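Local coordinates for protein inositol-1,4,5-trisphosphate 5-phosphatase 1 (Schizosaccharomyces pombe, PDB 1I9Y) that removes the 5-phosphate from soluble and lipid inositol phosphates, including phosphatidylinositol 4,5-bisphosphate, and so helps control phosphoinositide levels in membrane trafficking and signalling, at residues 30-35 against 60-65; 98-103 against 119-124; 175-180 against 208-213; 233-238 against 282-287. All coordinates share one frame; numbering follows the deposited sequence.

All four contacts belong to the catalytic 5-phosphatase domain, which has the two-sheet DNase I-like fold. Interactions 1 and 2 lie in one sheet, where strands 57-63 and 113-120 are neighbours, with centres 24 Å apart. Interactions 3 and 4 are associated with the other sheet; their centres are 9 Å apart and they touch, R211 O lying 2.6 Å from Q236 N. Interaction 1 reaches across to interaction 4, N33 CB lying 4.3 Å from D283 OD1. N33 also bonds D207, and E64 meets H166 weakly, so this end is probably at the active site, as in relatives. Interaction 2 is remote, its centre 38 Å from that of interaction 3.

Interaction 1 of 4, residues 30-35 against 60-65; sequences ASYNLN and VGFQEI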
loop_
_atom_site.group_PDB
_atom_site.type_symbol
_atom_site.label_atom_id
_atom_site.label_comp_id
_atom_site.label_asym_id
_atom_site.label_seq_id
_atom_site.Cartn_x
_atom_site.Cartn_y
_atom_site.Cartn_z
ATOM N N ALA A 30 2.580 0.698 6.431
ATOM C CA ALA A 30 3.886 0.419 6.996
ATOM C C ALA A 30 4.454 -0.841 6.403
ATOM O O ALA A 30 3.735 -1.832 6.288
ATOM C CB ALA A 30 3.747 0.251 8.557
ATOM N N SER A 31 5.764 -0.812 6.124
ATOM C CA SER A 31 6.471 -1.926 5.534
ATOM C C SER A 31 7.797 -2.231 6.211
ATOM O O SER A 31 8.546 -1.320 6.576
ATOM C CB SER A 31 6.695 -1.630 4.055
ATOM O OG SER A 31 7.129 -2.792 3.397
ATOM N N TYR A 32 8.118 -3.521 6.360
ATOM C CA TYR A 32 9.369 -3.913 7.012
ATOM C C TYR A 32 9.897 -5.283 6.592
ATOM O O TYR A 32 9.200 -6.295 6.774
ATOM C CB TYR A 32 9.130 -3.850 8.547
ATOM C CG TYR A 32 10.333 -3.851 9.494
ATOM C CD1 TYR A 32 11.638 -3.760 9.032
ATOM C CD2 TYR A 32 10.123 -3.852 10.866
ATOM C CE1 TYR A 32 12.707 -3.685 9.921
ATOM C CE2 TYR A 32 11.186 -3.753 11.781
ATOM C CZ TYR A 32 12.468 -3.683 11.301
ATOM O OH TYR A 32 13.533 -3.654 12.176
ATOM N N ASN A 33 11.103 -5.329 6.009
ATOM C CA ASN A 33 11.714 -6.590 5.662
ATOM C C ASN A 33 12.445 -6.872 6.976
ATOM O O ASN A 33 13.420 -6.183 7.326
ATOM C CB ASN A 33 12.782 -6.482 4.554
ATOM C CG ASN A 33 13.446 -7.816 4.281
ATOM O OD1 ASN A 33 13.881 -8.475 5.187
ATOM N ND2 ASN A 33 13.544 -8.207 3.015
ATOM N N LEU A 34 11.959 -7.887 7.675
ATOM C CA LEU A 34 12.464 -8.288 8.993
ATOM C C LEU A 34 13.754 -9.006 9.057
ATOM O O LEU A 34 14.340 -9.054 10.147
ATOM C CB LEU A 34 11.427 -9.197 9.679
ATOM C CG LEU A 34 10.086 -8.510 9.707
ATOM C CD1 LEU A 34 9.037 -9.582 10.032
ATOM C CD2 LEU A 34 10.060 -7.343 10.749
ATOM N N ASN A 35 14.196 -9.598 7.938
ATOM C CA ASN A 35 15.404 -10.413 7.941
ATOM C C ASN A 35 15.232 -11.593 8.947
ATOM O O ASN A 35 16.217 -12.065 9.523
ATOM C CB ASN A 35 16.639 -9.586 8.348
ATOM C CG ASN A 35 17.940 -10.332 8.092
ATOM O OD1 ASN A 35 18.059 -11.099 7.096
ATOM N ND2 ASN A 35 18.944 -10.110 8.982
ATOM N N VAL A 60 -0.169 -3.063 7.350
ATOM C CA VAL A 60 1.200 -3.465 7.636
ATOM C C VAL A 60 1.652 -4.638 6.823
ATOM O O VAL A 60 1.027 -5.682 6.848
ATOM C CB VAL A 60 1.391 -3.801 9.168
ATOM C CG1 VAL A 60 2.914 -4.109 9.488
ATOM C CG2 VAL A 60 0.943 -2.647 10.003
ATOM N N GLY A 61 2.763 -4.447 6.104
ATOM C CA GLY A 61 3.315 -5.505 5.295
ATOM C C GLY A 61 4.698 -5.894 5.789
ATOM O O GLY A 61 5.574 -5.031 6.036
ATOM N N PHE A 62 4.920 -7.193 5.961
ATOM C CA PHE A 62 6.217 -7.665 6.384
ATOM C C PHE A 62 6.814 -8.547 5.312
ATOM O O PHE A 62 6.092 -9.208 4.560
ATOM C CB PHE A 62 6.117 -8.526 7.645
ATOM C CG PHE A 62 5.730 -7.752 8.886
ATOM C CD1 PHE A 62 4.454 -7.888 9.413
ATOM C CD2 PHE A 62 6.658 -6.943 9.539
ATOM C CE1 PHE A 62 4.103 -7.235 10.581
ATOM C CE2 PHE A 62 6.337 -6.269 10.729
ATOM C CZ PHE A 62 5.048 -6.415 11.269
ATOM N N GLN A 63 8.147 -8.529 5.216
ATOM C CA GLN A 63 8.826 -9.468 4.339
ATOM C C GLN A 63 9.837 -10.212 5.213
ATOM O O GLN A 63 10.326 -9.683 6.237
ATOM C CB GLN A 63 9.555 -8.779 3.188
ATOM C CG GLN A 63 8.603 -7.900 2.318
ATOM C CD GLN A 63 8.388 -6.528 2.960
ATOM O OE1 GLN A 63 9.335 -5.954 3.521
ATOM N NE2 GLN A 63 7.184 -6.003 2.872
ATOM N N GLU A 64 10.182 -11.409 4.784
ATOM C CA GLU A 64 11.114 -12.248 5.509
ATOM C C GLU A 64 10.726 -12.474 6.986
ATOM O O GLU A 64 11.566 -12.318 7.899
ATOM C CB GLU A 64 12.537 -11.677 5.418
ATOM C CG GLU A 64 12.995 -11.573 3.951
ATOM C CD GLU A 64 14.475 -11.644 3.787
ATOM O OE1 GLU A 64 15.128 -12.434 4.514
ATOM O OE2 GLU A 64 15.012 -10.964 2.892
ATOM N N ILE A 65 9.475 -12.845 7.219
ATOM C CA ILE A 65 9.060 -13.177 8.596
ATOM C C ILE A 65 10.035 -14.300 8.980
ATOM O O ILE A 65 10.465 -14.419 10.115
ATOM C CB ILE A 65 7.610 -13.594 8.622
ATOM C CG1 ILE A 65 6.790 -12.320 8.500
ATOM C CG2 ILE A 65 7.233 -14.394 9.930
ATOM C CD1 ILE A 65 5.310 -12.510 8.326
HETATM O O HOH W 1 17.497 -11.343 4.765
#
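L34 lays both methyl branches against F62, CD1 and CD2 each 3.6 Å from F62 CD2. Its CG is anti to the carbonyl carbon (chi1 -54°), which turns the fork back across the neighbouring strand, and CD1 also meets I65 CG1 at 3.9 Å. CD2 packs over one face of the Y32 ring as well, near its rim. W84 of helix 78-94 and W46 of helix 44-47 cover this apolar face. Beneath it, strands 30-33 and 60-63 run parallel, their axes 4.6 Å apart. Backbone bonds zip them together, from G61 N to A30 O (2.8 Å) at one end to L34 N to Q63 O (2.8 Å) at the other.

Toward the partly exposed N35 and E64 the packing gives way to polar contacts. N33 ND2 donates to E64 OE2 (3.1 Å) within its own amide plane but comes from above the carboxylate plane, 37° out of it. ND2 also reaches D207 OD2, while N33 OD1 accepts from N35 N (3.0 Å) in an Asx turn that fixes the amide's rotation. The other carboxylate oxygen, E64 OE1, takes the backbone N of L68, and N35 OD1 takes Q67 NE2. Two neighbouring parallel strands of a beta-alpha-beta unit, carrying polar side chains at their C-terminal ends, are characteristic of the DNase I-like fold, where this end probably borders the active site.

Interaction 2 of 4, residues 98-103 against 119-124; sequences SGPGYV and CKESCL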
loop_
_atom_site.group_PDB
_atom_site.type_symbol
_atom_site.label_atom_id
_atom_site.label_comp_id
_atom_site.label_asym_id
_atom_site.label_seq_id
_atom_site.Cartn_x
_atom_site.Cartn_y
_atom_site.Cartn_z
ATOM N N SER A 98 -8.773 4.846 26.082
ATOM C CA SER A 98 -10.147 5.236 26.317
ATOM C C SER A 98 -11.053 4.607 25.274
ATOM O O SER A 98 -10.814 4.750 24.066
ATOM C CB SER A 98 -10.260 6.756 26.237
ATOM O OG SER A 98 -11.619 7.149 26.251
ATOM N N GLY A 99 -12.086 3.917 25.742
ATOM C CA GLY A 99 -13.019 3.268 24.835
ATOM C C GLY A 99 -12.414 2.194 23.934
ATOM O O GLY A 99 -11.314 1.693 24.219
ATOM N N PRO A 100 -13.127 1.814 22.842
ATOM C CA PRO A 100 -12.727 0.803 21.853
ATOM C C PRO A 100 -11.432 1.109 21.087
ATOM O O PRO A 100 -11.037 2.271 20.860
ATOM C CB PRO A 100 -13.940 0.724 20.918
ATOM C CG PRO A 100 -15.097 1.032 21.849
ATOM C CD PRO A 100 -14.535 2.215 22.619
ATOM N N GLY A 101 -10.779 0.031 20.692
ATOM C CA GLY A 101 -9.530 0.155 19.989
ATOM C C GLY A 101 -9.581 -0.261 18.530
ATOM O O GLY A 101 -10.474 0.144 17.770
ATOM N N TYR A 102 -8.617 -1.094 18.173
ATOM C CA TYR A 102 -8.421 -1.545 16.810
ATOM C C TYR A 102 -8.654 -3.024 16.693
ATOM O O TYR A 102 -8.375 -3.757 17.631
ATOM C CB TYR A 102 -6.981 -1.246 16.385
ATOM C CG TYR A 102 -6.739 0.218 16.143
ATOM C CD1 TYR A 102 -6.505 1.088 17.197
ATOM C CD2 TYR A 102 -6.824 0.748 14.842
ATOM C CE1 TYR A 102 -6.374 2.476 16.967
ATOM C CE2 TYR A 102 -6.685 2.093 14.596
ATOM C CZ TYR A 102 -6.467 2.957 15.650
ATOM O OH TYR A 102 -6.384 4.295 15.403
ATOM N N VAL A 103 -9.138 -3.462 15.538
ATOM C CA VAL A 103 -9.334 -4.882 15.330
ATOM C C VAL A 103 -8.634 -5.271 14.055
ATOM O O VAL A 103 -8.480 -4.440 13.155
ATOM C CB VAL A 103 -10.828 -5.232 15.207
ATOM C CG1 VAL A 103 -11.508 -4.968 16.567
ATOM C CG2 VAL A 103 -11.480 -4.380 14.093
ATOM N N CYS A 119 -8.195 -1.846 11.706
ATOM C CA CYS A 119 -8.991 -0.629 11.590
ATOM C C CYS A 119 -9.630 -0.367 12.937
ATOM O O CYS A 119 -9.654 -1.253 13.820
ATOM C CB CYS A 119 -10.059 -0.751 10.522
ATOM S SG CYS A 119 -11.266 -2.017 10.849
ATOM N N LYS A 120 -10.078 0.869 13.121
ATOM C CA LYS A 120 -10.733 1.207 14.381
ATOM C C LYS A 120 -12.032 0.440 14.338
ATOM O O LYS A 120 -12.628 0.266 13.256
ATOM C CB LYS A 120 -11.085 2.697 14.448
ATOM C CG LYS A 120 -9.939 3.651 14.498
ATOM C CD LYS A 120 -10.432 5.067 14.316
ATOM C CE LYS A 120 -9.318 6.065 14.585
ATOM N NZ LYS A 120 -9.779 7.453 14.189
ATOM N N GLU A 121 -12.489 -0.025 15.489
ATOM C CA GLU A 121 -13.781 -0.701 15.510
ATOM C C GLU A 121 -14.891 0.149 14.882
ATOM O O GLU A 121 -15.779 -0.371 14.209
ATOM C CB GLU A 121 -14.201 -1.027 16.935
ATOM C CG GLU A 121 -13.283 -1.962 17.655
ATOM C CD GLU A 121 -13.904 -2.458 18.973
ATOM O OE1 GLU A 121 -14.979 -3.102 18.922
ATOM O OE2 GLU A 121 -13.311 -2.197 20.045
ATOM N N SER A 122 -14.867 1.457 15.117
ATOM C CA SER A 122 -15.898 2.333 14.541
ATOM C C SER A 122 -15.926 2.348 13.020
ATOM O O SER A 122 -16.889 2.820 12.431
ATOM C CB SER A 122 -15.723 3.762 15.031
ATOM O OG SER A 122 -14.473 4.273 14.595
ATOM N N CYS A 123 -14.872 1.856 12.372
ATOM C CA CYS A 123 -14.836 1.797 10.904
ATOM C C CYS A 123 -15.499 0.545 10.371
ATOM O O CYS A 123 -15.967 0.516 9.231
ATOM C CB CYS A 123 -13.398 1.765 10.371
ATOM S SG CYS A 123 -12.435 3.174 10.688
ATOM N N LEU A 124 -15.505 -0.509 11.181
ATOM C CA LEU A 124 -16.070 -1.783 10.749
ATOM C C LEU A 124 -17.395 -1.774 10.023
ATOM O O LEU A 124 -17.518 -2.362 8.954
ATOM C CB LEU A 124 -16.172 -2.759 11.929
ATOM C CG LEU A 124 -14.927 -3.524 12.336
ATOM C CD1 LEU A 124 -15.329 -4.619 13.314
ATOM C CD2 LEU A 124 -14.288 -4.149 11.090
#
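V103 and C119 form an antiparallel hydrogen-bonded pair, V103 N to C119 O at 2.8 Å and C119 N to V103 O at 3.0 Å. One step on, E121 N donates to G101 O (3.0 Å), and E121 OE2 accepts a weak bond from G101 N (3.4 Å) while touching P100 CB. K120 runs alongside the Y102 ring toward the same end, its CG 3.6 Å from Y102 CE2. Their polar ends take neighbouring mates, Y102 OH the carbonyl of A55 and K120 NZ the D56 carboxylate in a salt bridge. With an alanine at Y102, the A55 carbonyl is likely to lose this donor and the lysine chain its lateral support. On the other side, V103 CG2 and L124 CD1 meet tip to tip at 3.9 Å, and V103 CG1 rests on E121 CG. The contact closes the open end of the hairpin 102-110/113-120, whose first strand is outermost in its sheet; N93 of helix 78-94 bonds Y102 N.

Interaction 3 of 4, residues 175-180 against 208-213; sequences DERDHD and FNYRIS
R177 of helix 174-187 lies against Y210 and N209 of the GDxNxR stretch, a sequence signature of inositol 5-phosphatases that follows strand 201-205 of the DNase I-like fold. Apolar contact comes first: R177 CG sits over one face of the Y210 ring, 3.7 Å from its centroid, in a CH-pi contact. The arginine runs antiparallel to the tyrosine side chain, and R177 CZ is 5.3 Å from the Y210 ring centroid, so any cation-pi term is weak at best. The arginine chain bends at chi2 and chi3, and chi1 (-121°) lies away from a staggered position, consistent with the packing constraining it.

Carbonyl groups supply the polar contacts. N209 O lies 3.2 Å above the centre of the R177 guanidinium plane, where none of the R177 N-H groups points at it. Those N-H bonds go elsewhere: NH1 to Q236 OE1, NH2 to the carbonyl oxygens of A168 and G170. R211 serves N209 instead, gripping it side-on, NE to N209 O (2.8 Å) and NH2 to N209 OD1 (2.8 Å), both from above the carbonyl planes. The bond to OD1, with N209 ND2 donating to L167 O, would probably restrict the amide's rotation.

One hydrogen bond joins helix and loop directly: Y210 OH donates to D178 OD2 at 2.6 Å; OD2 lies at the edge of the ring, near its plane, and accepts through its anti lone pair.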
loop_
_atom_site.group_PDB
_atom_site.type_symbol
_atom_site.label_atom_id
_atom_site.label_comp_id
_atom_site.label_asym_id
_atom_site.label_seq_id
_atom_site.Cartn_x
_atom_site.Cartn_y
_atom_site.Cartn_z
ATOM N N ASP A 175 15.471 -6.603 -14.503
ATOM C CA ASP A 175 14.547 -7.159 -15.511
ATOM C C ASP A 175 13.635 -8.202 -14.855
ATOM O O ASP A 175 12.454 -8.277 -15.135
ATOM C CB ASP A 175 15.267 -7.848 -16.674
ATOM C CG ASP A 175 15.925 -6.856 -17.620
ATOM O OD1 ASP A 175 15.413 -5.718 -17.726
ATOM O OD2 ASP A 175 16.943 -7.233 -18.262
ATOM N N GLU A 176 14.208 -8.989 -13.966
ATOM C CA GLU A 176 13.447 -9.996 -13.283
ATOM C C GLU A 176 12.428 -9.318 -12.376
ATOM O O GLU A 176 11.307 -9.775 -12.228
ATOM C CB GLU A 176 14.389 -10.903 -12.495
ATOM C CG GLU A 176 13.601 -11.830 -11.595
ATOM C CD GLU A 176 14.419 -13.018 -11.039
ATOM O OE1 GLU A 176 15.687 -12.914 -10.923
ATOM O OE2 GLU A 176 13.737 -14.036 -10.712
ATOM N N ARG A 177 12.836 -8.234 -11.740
ATOM C CA ARG A 177 11.950 -7.464 -10.875
ATOM C C ARG A 177 10.767 -6.947 -11.689
ATOM O O ARG A 177 9.613 -6.956 -11.260
ATOM C CB ARG A 177 12.710 -6.259 -10.313
ATOM C CG ARG A 177 12.787 -6.221 -8.846
ATOM C CD ARG A 177 14.164 -6.286 -8.218
ATOM N NE ARG A 177 15.263 -5.475 -8.750
ATOM C CZ ARG A 177 16.526 -5.872 -8.554
ATOM N NH1 ARG A 177 17.580 -5.188 -9.014
ATOM N NH2 ARG A 177 16.721 -6.998 -7.852
ATOM N N ASP A 178 11.068 -6.474 -12.886
ATOM C CA ASP A 178 9.993 -5.926 -13.706
ATOM C C ASP A 178 9.019 -7.044 -14.109
ATOM O O ASP A 178 7.825 -6.851 -14.203
ATOM C CB ASP A 178 10.568 -5.305 -14.954
ATOM C CG ASP A 178 11.268 -3.980 -14.681
ATOM O OD1 ASP A 178 11.793 -3.481 -15.706
ATOM O OD2 ASP A 178 11.293 -3.430 -13.509
ATOM N N HIS A 179 9.574 -8.211 -14.356
ATOM C CA HIS A 179 8.755 -9.348 -14.730
ATOM C C HIS A 179 7.866 -9.694 -13.515
ATOM O O HIS A 179 6.694 -10.014 -13.655
ATOM C CB HIS A 179 9.674 -10.516 -15.087
ATOM C CG HIS A 179 8.950 -11.814 -15.201
ATOM N ND1 HIS A 179 9.197 -12.882 -14.359
ATOM C CD2 HIS A 179 7.974 -12.210 -16.045
ATOM C CE1 HIS A 179 8.404 -13.886 -14.693
ATOM N NE2 HIS A 179 7.651 -13.504 -15.711
ATOM N N ASP A 180 8.444 -9.602 -12.316
ATOM C CA ASP A 180 7.727 -9.893 -11.095
ATOM C C ASP A 180 6.534 -8.971 -10.971
ATOM O O ASP A 180 5.420 -9.400 -10.589
ATOM C CB ASP A 180 8.669 -9.708 -9.889
ATOM C CG ASP A 180 9.588 -10.896 -9.678
ATOM O OD1 ASP A 180 9.442 -11.912 -10.379
ATOM O OD2 ASP A 180 10.472 -10.820 -8.809
ATOM N N PHE A 208 10.758 -4.211 -2.889
ATOM C CA PHE A 208 10.743 -4.421 -4.339
ATOM C C PHE A 208 12.118 -4.770 -4.819
ATOM O O PHE A 208 12.290 -5.170 -5.941
ATOM C CB PHE A 208 10.189 -3.200 -5.082
ATOM C CG PHE A 208 8.769 -2.861 -4.746
ATOM C CD1 PHE A 208 7.902 -3.805 -4.181
ATOM C CD2 PHE A 208 8.259 -1.604 -5.082
ATOM C CE1 PHE A 208 6.581 -3.499 -3.976
ATOM C CE2 PHE A 208 6.947 -1.291 -4.882
ATOM C CZ PHE A 208 6.079 -2.259 -4.316
ATOM N N ASN A 209 13.097 -4.589 -3.934
ATOM C CA ASN A 209 14.463 -4.944 -4.197
ATOM C C ASN A 209 15.199 -4.191 -5.285
ATOM O O ASN A 209 16.295 -4.581 -5.627
ATOM C CB ASN A 209 14.567 -6.437 -4.482
ATOM C CG ASN A 209 15.279 -7.218 -3.374
ATOM O OD1 ASN A 209 16.269 -6.776 -2.810
ATOM N ND2 ASN A 209 14.753 -8.420 -3.080
ATOM N N TYR A 210 14.608 -3.146 -5.841
ATOM C CA TYR A 210 15.307 -2.364 -6.859
ATOM C C TYR A 210 16.473 -1.653 -6.211
ATOM O O TYR A 210 16.382 -1.231 -5.035
ATOM C CB TYR A 210 14.401 -1.333 -7.466
ATOM C CG TYR A 210 13.413 -1.958 -8.427
ATOM C CD1 TYR A 210 12.192 -2.408 -7.974
ATOM C CD2 TYR A 210 13.718 -2.084 -9.775
ATOM C CE1 TYR A 210 11.263 -2.972 -8.834
ATOM C CE2 TYR A 210 12.805 -2.672 -10.670
ATOM C CZ TYR A 210 11.577 -3.112 -10.184
ATOM O OH TYR A 210 10.677 -3.725 -11.018
ATOM N N ARG A 211 17.552 -1.503 -6.971
ATOM C CA ARG A 211 18.793 -0.944 -6.407
ATOM C C ARG A 211 19.263 0.383 -7.004
ATOM O O ARG A 211 18.631 0.980 -7.948
ATOM C CB ARG A 211 19.925 -1.976 -6.551
ATOM C CG ARG A 211 19.500 -3.431 -6.107
ATOM C CD ARG A 211 19.184 -3.438 -4.596
ATOM N NE ARG A 211 18.699 -4.746 -4.189
ATOM C CZ ARG A 211 19.503 -5.749 -3.809
ATOM N NH1 ARG A 211 20.832 -5.568 -3.759
ATOM N NH2 ARG A 211 18.963 -6.949 -3.573
ATOM N N ILE A 212 20.352 0.871 -6.394
ATOM C CA ILE A 212 21.000 2.084 -6.852
ATOM C C ILE A 212 22.142 1.572 -7.724
ATOM O O ILE A 212 23.054 0.888 -7.251
ATOM C CB ILE A 212 21.544 2.885 -5.699
ATOM C CG1 ILE A 212 20.362 3.423 -4.872
ATOM C CG2 ILE A 212 22.499 4.023 -6.252
ATOM C CD1 ILE A 212 20.796 4.257 -3.688
ATOM N N SER A 213 22.130 1.931 -9.003
ATOM C CA SER A 213 23.137 1.408 -9.902
ATOM C C SER A 213 24.528 2.044 -9.831
ATOM O O SER A 213 25.078 2.458 -10.871
ATOM C CB SER A 213 22.620 1.474 -11.363
ATOM O OG SER A 213 21.336 0.831 -11.431
#

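Interaction 4 of 4, residues 233-238 against 282-287; sequences EYDQLN and TDRILY
The R284 guanidinium carries L237 CD2 on one face, 3.6 Å above its plane and over the centre, and takes D235 at its edge. The grip is end-on and bidentate, a salt bridge: NH1 to D235 OD2 (2.7 Å) and NH2 to D235 OD1 (2.8 Å). OD2 lies in the guanidinium plane, yet the two flat groups are twisted 46° apart, so NH1 meets OD2 from above the carboxylate plane. N238 N reaches the same oxygen (2.8 Å) from the opposite face. With CG anti to the backbone N (chi1 172°), the D235 carboxylate turns both to the arginine and to the first turn of helix 236-242, which it caps as N-cap residue.

The third arginine nitrogen, NE, pairs with E252, and NH2 also donates to W281 O. Two carboxylates therefore hold the buried guanidinium, and probably stabilise its charge. Replacing D235 by alanine removes one of them, and would probably leave NH1 and NH2 without this partner and the backbone N-H of N238 without its capping acceptor.

Beyond the polar centre, L237 CD2 meets L286 CD1 at 4.3 Å. R284 belongs to the PAWxDR sequence motif of 5-phosphatases. Its strand, 283-288, is outermost in the five-stranded sheet, hydrogen-bonded to strand 201-205, and the start of helix 236-242 lies against the side chains of R284 and L286, with F232 of helix 228-232 also touching R284.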
loop_
_atom_site.group_PDB
_atom_site.type_symbol
_atom_site.label_atom_id
_atom_site.label_comp_id
_atom_site.label_asym_id
_atom_site.label_seq_id
_atom_site.Cartn_x
_atom_site.Cartn_y
_atom_site.Cartn_z
ATOM N N GLU A 233 19.001 9.435 -9.014
ATOM C CA GLU A 233 19.132 9.360 -10.476
ATOM C C GLU A 233 19.581 7.979 -10.882
ATOM O O GLU A 233 19.388 7.571 -12.039
ATOM C CB GLU A 233 20.178 10.350 -11.021
ATOM C CG GLU A 233 19.977 11.838 -10.673
ATOM C CD GLU A 233 21.228 12.680 -11.123
ATOM O OE1 GLU A 233 22.094 12.128 -11.859
ATOM O OE2 GLU A 233 21.356 13.876 -10.762
ATOM N N TYR A 234 20.173 7.237 -9.949
ATOM C CA TYR A 234 20.614 5.910 -10.281
ATOM C C TYR A 234 19.727 4.808 -9.742
ATOM O O TYR A 234 20.058 3.605 -9.857
ATOM C CB TYR A 234 22.030 5.735 -9.790
ATOM C CG TYR A 234 22.953 6.578 -10.662
ATOM C CD1 TYR A 234 23.209 7.902 -10.376
ATOM C CD2 TYR A 234 23.492 6.037 -11.810
ATOM C CE1 TYR A 234 24.026 8.695 -11.243
ATOM C CE2 TYR A 234 24.265 6.782 -12.657
ATOM C CZ TYR A 234 24.538 8.097 -12.376
ATOM O OH TYR A 234 25.355 8.732 -13.259
ATOM N N ASP A 235 18.601 5.226 -9.170
ATOM C CA ASP A 235 17.667 4.254 -8.592
ATOM C C ASP A 235 16.964 3.470 -9.690
ATOM O O ASP A 235 16.339 4.065 -10.609
ATOM C CB ASP A 235 16.642 4.967 -7.711
ATOM C CG ASP A 235 15.529 4.023 -7.242
ATOM O OD1 ASP A 235 15.826 3.082 -6.477
ATOM O OD2 ASP A 235 14.362 4.214 -7.656
ATOM N N GLN A 236 17.064 2.144 -9.618
ATOM C CA GLN A 236 16.385 1.329 -10.645
ATOM C C GLN A 236 14.857 1.451 -10.683
ATOM O O GLN A 236 14.271 1.444 -11.763
ATOM C CB GLN A 236 16.733 -0.143 -10.490
ATOM C CG GLN A 236 18.201 -0.445 -10.824
ATOM C CD GLN A 236 18.560 -1.783 -10.278
ATOM O OE1 GLN A 236 17.741 -2.420 -9.568
ATOM N NE2 GLN A 236 19.772 -2.240 -10.567
ATOM N N LEU A 237 14.179 1.498 -9.533
ATOM C CA LEU A 237 12.729 1.606 -9.596
ATOM C C LEU A 237 12.256 2.877 -10.344
ATOM O O LEU A 237 11.326 2.794 -11.192
ATOM C CB LEU A 237 12.102 1.590 -8.198
ATOM C CG LEU A 237 10.563 1.658 -8.255
ATOM C CD1 LEU A 237 9.983 0.458 -9.127
ATOM C CD2 LEU A 237 9.989 1.564 -6.821
ATOM N N ASN A 238 12.830 4.043 -9.976
ATOM C CA ASN A 238 12.512 5.326 -10.624
ATOM C C ASN A 238 12.715 5.184 -12.153
ATOM O O ASN A 238 11.866 5.574 -12.950
ATOM C CB ASN A 238 13.432 6.447 -10.111
ATOM C CG ASN A 238 13.186 7.777 -10.832
ATOM O OD1 ASN A 238 12.085 8.336 -10.804
ATOM N ND2 ASN A 238 14.206 8.267 -11.497
ATOM N N THR A 282 15.476 -0.316 -1.347
ATOM C CA THR A 282 14.749 -1.565 -1.675
ATOM C C THR A 282 13.303 -1.500 -1.238
ATOM O O THR A 282 12.436 -2.110 -1.842
ATOM C CB THR A 282 15.375 -2.741 -0.900
ATOM O OG1 THR A 282 15.575 -2.298 0.448
ATOM C CG2 THR A 282 16.730 -3.104 -1.449
ATOM N N ASP A 283 13.059 -0.765 -0.156
ATOM C CA ASP A 283 11.731 -0.666 0.437
ATOM C C ASP A 283 10.919 0.546 -0.036
ATOM O O ASP A 283 11.335 1.689 0.117
ATOM C CB ASP A 283 11.920 -0.620 1.946
ATOM C CG ASP A 283 12.783 -1.772 2.384
ATOM O OD1 ASP A 283 12.224 -2.877 2.354
ATOM O OD2 ASP A 283 14.016 -1.617 2.632
ATOM N N ARG A 284 9.748 0.274 -0.571
ATOM C CA ARG A 284 8.946 1.343 -1.116
ATOM C C ARG A 284 7.460 1.268 -1.036
ATOM O O ARG A 284 6.866 0.180 -0.891
ATOM C CB ARG A 284 9.405 1.541 -2.542
ATOM C CG ARG A 284 10.550 2.531 -2.291
ATOM C CD ARG A 284 11.680 2.385 -3.048
ATOM N NE ARG A 284 11.578 3.452 -4.013
ATOM C CZ ARG A 284 12.444 3.550 -4.994
ATOM N NH1 ARG A 284 12.321 4.525 -5.877
ATOM N NH2 ARG A 284 13.416 2.654 -5.030
ATOM N N ILE A 285 6.845 2.437 -1.084
ATOM C CA ILE A 285 5.408 2.489 -1.035
ATOM C C ILE A 285 4.969 3.372 -2.175
ATOM O O ILE A 285 5.370 4.520 -2.278
ATOM C CB ILE A 285 4.940 3.058 0.324
ATOM C CG1 ILE A 285 5.469 2.186 1.469
ATOM C CG2 ILE A 285 3.414 3.110 0.407
ATOM C CD1 ILE A 285 5.301 2.889 2.886
ATOM N N LEU A 286 4.166 2.784 -3.052
ATOM C CA LEU A 286 3.622 3.428 -4.227
ATOM C C LEU A 286 2.100 3.439 -4.152
ATOM O O LEU A 286 1.499 2.511 -3.550
ATOM C CB LEU A 286 4.019 2.636 -5.467
ATOM C CG LEU A 286 5.512 2.384 -5.615
ATOM C CD1 LEU A 286 5.731 1.589 -6.916
ATOM C CD2 LEU A 286 6.296 3.722 -5.628
ATOM N N TYR A 287 1.447 4.462 -4.736
ATOM C CA TYR A 287 -0.020 4.470 -4.712
ATOM C C TYR A 287 -0.620 4.845 -6.053
ATOM O O TYR A 287 0.000 5.590 -6.850
ATOM C CB TYR A 287 -0.555 5.423 -3.648
ATOM C CG TYR A 287 -0.295 6.878 -3.942
ATOM C CD1 TYR A 287 -1.252 7.677 -4.588
ATOM C CD2 TYR A 287 0.914 7.454 -3.591
ATOM C CE1 TYR A 287 -0.984 9.037 -4.877
ATOM C CE2 TYR A 287 1.177 8.783 -3.858
ATOM C CZ TYR A 287 0.227 9.563 -4.497
ATOM O OH TYR A 287 0.541 10.861 -4.708
#